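AxyAgu115A (PDB 6NPS) probably removes alpha-linked glucuronic acid side groups from glucuronoxylan by hydrolysis, as a family GH115 alpha-glucuronidase of hemicellulose breakdown. Local coordinates at residues A[412-415]-A[420-423]. The protein carries 3 engineered substitutions. Numbering follows the deposited sequence.
Sequences DYHG and YEWI
A single antiparallel bridge pairs Tyr413 with Tyr420 in the loop that follows strand 405-410 of the TIM-barrel-type parallel sheet, at the C-terminal ends of the barrel strands, where glycoside hydrolases of this fold carry their active sites. It illustrates how two reciprocal backbone bonds can set the side chains around them. Tyr413 N donates to Tyr420 O and Tyr420 N to Tyr413 O, both 3.0 Å long, making this a hydrogen-bonded pair. The Tyr420 ring, its CG between the backbone N and carbonyl carbon (chi1 54°), turns one face toward the backbone of 412-413: Tyr413 N lies 3.9 Å above the plane, over the ring centre, while CE1 meets Tyr413 CB at 3.5 Å. Its OH reaches beyond the bridge to the carbonyl O of Asn386. Glu421 and His414 project together from the bridge's other side. The carboxylates of Asp412 and Glu421 stand almost perpendicular, with OD1 and OE1 4.1 Å apart; Asp177 brings a third acid close to Asp412 OD1. His414 ND1 donates to the syn side of Glu421 OE2, at a modelled 2.5 Å whose exact value is doubtful, with OE2 21° out of the imidazole plane and ND1 33° out of the carboxylate plane.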
loop_
_atom_site.group_PDB
_atom_site.type_symbol
_atom_site.label_atom_id
_atom_site.label_comp_id
_atom_site.label_asym_id
_atom_site.label_seq_id
_atom_site.Cartn_x
_atom_site.Cartn_y
_atom_site.Cartn_z
ATOM N N ASP A 412 18.986 -25.909 -5.259
ATOM C CA ASP A 412 19.478 -24.583 -5.623
ATOM C C ASP A 412 19.010 -24.327 -7.042
ATOM O O ASP A 412 19.055 -25.235 -7.870
ATOM C CB ASP A 412 21.007 -24.557 -5.510
ATOM C CG ASP A 412 21.620 -23.156 -5.581
ATOM O OD1 ASP A 412 21.623 -22.546 -6.676
ATOM O OD2 ASP A 412 22.152 -22.688 -4.537
ATOM N N TYR A 413 18.519 -23.127 -7.323
ATOM C CA TYR A 413 18.038 -22.859 -8.666
ATOM C C TYR A 413 18.113 -21.373 -8.982
ATOM O O TYR A 413 17.662 -20.535 -8.203
ATOM C CB TYR A 413 16.607 -23.353 -8.837
ATOM C CG TYR A 413 16.048 -23.117 -10.225
ATOM C CD1 TYR A 413 16.678 -23.657 -11.355
ATOM C CD2 TYR A 413 14.863 -22.391 -10.404
ATOM C CE1 TYR A 413 16.180 -23.447 -12.638
ATOM C CE2 TYR A 413 14.337 -22.216 -11.654
ATOM C CZ TYR A 413 14.998 -22.736 -12.764
ATOM O OH TYR A 413 14.492 -22.546 -14.002
ATOM N N HIS A 414 18.600 -21.065 -10.159
ATOM C CA HIS A 414 18.676 -19.697 -10.661
ATOM C C HIS A 414 17.636 -19.608 -11.769
ATOM O O HIS A 414 17.892 -20.047 -12.892
ATOM C CB HIS A 414 20.097 -19.439 -11.156
ATOM C CG HIS A 414 20.347 -18.051 -11.652
ATOM N ND1 HIS A 414 20.263 -16.939 -10.836
ATOM C CD2 HIS A 414 20.702 -17.594 -12.881
ATOM C CE1 HIS A 414 20.569 -15.861 -11.541
ATOM N NE2 HIS A 414 20.836 -16.233 -12.781
ATOM N N GLY A 415 16.473 -19.038 -11.481
ATOM C CA GLY A 415 15.408 -18.995 -12.474
ATOM C C GLY A 415 14.104 -18.622 -11.799
ATOM O O GLY A 415 14.102 -18.198 -10.647
ATOM N N TYR A 420 16.647 -19.353 -5.683
ATOM C CA TYR A 420 17.067 -19.635 -4.320
ATOM C C TYR A 420 18.477 -20.194 -4.385
ATOM O O TYR A 420 18.732 -21.290 -4.936
ATOM C CB TYR A 420 16.098 -20.573 -3.590
ATOM C CG TYR A 420 15.794 -21.883 -4.263
ATOM C CD1 TYR A 420 14.919 -21.961 -5.351
ATOM C CD2 TYR A 420 16.331 -23.054 -3.752
ATOM C CE1 TYR A 420 14.655 -23.176 -5.954
ATOM C CE2 TYR A 420 16.081 -24.272 -4.340
ATOM C CZ TYR A 420 15.237 -24.332 -5.427
ATOM O OH TYR A 420 15.001 -25.565 -5.979
ATOM N N GLU A 421 19.410 -19.407 -3.865
ATOM C CA GLU A 421 20.815 -19.715 -4.100
ATOM C C GLU A 421 21.727 -19.285 -2.965
ATOM O O GLU A 421 22.944 -19.341 -3.150
ATOM C CB GLU A 421 21.345 -19.017 -5.383
ATOM C CG GLU A 421 20.458 -19.044 -6.614
ATOM C CD GLU A 421 21.114 -18.345 -7.814
ATOM O OE1 GLU A 421 22.233 -18.751 -8.208
ATOM O OE2 GLU A 421 20.516 -17.386 -8.352
ATOM N N TRP A 422 21.209 -18.821 -1.822
ATOM C CA TRP A 422 22.086 -18.219 -0.827
ATOM C C TRP A 422 22.494 -19.236 0.250
ATOM O O TRP A 422 23.675 -19.570 0.403
ATOM C CB TRP A 422 21.356 -17.008 -0.215
ATOM C CG TRP A 422 22.090 -16.334 0.889
ATOM C CD1 TRP A 422 23.383 -15.911 0.873
ATOM C CD2 TRP A 422 21.564 -15.994 2.167
ATOM N NE1 TRP A 422 23.700 -15.319 2.070
ATOM C CE2 TRP A 422 22.603 -15.361 2.892
ATOM C CE3 TRP A 422 20.321 -16.179 2.776
ATOM C CZ2 TRP A 422 22.441 -14.905 4.201
ATOM C CZ3 TRP A 422 20.151 -15.732 4.102
ATOM C CH2 TRP A 422 21.209 -15.097 4.795
ATOM N N ILE A 423 21.521 -19.700 1.020
ATOM C CA ILE A 423 21.725 -20.675 2.088
ATOM C C ILE A 423 20.686 -21.766 1.902
ATOM O O ILE A 423 19.562 -21.478 1.474
ATOM C CB ILE A 423 21.588 -20.021 3.486
ATOM C CG1 ILE A 423 22.693 -19.029 3.748
ATOM C CG2 ILE A 423 21.724 -21.037 4.595
ATOM C CD1 ILE A 423 22.596 -18.480 5.171
#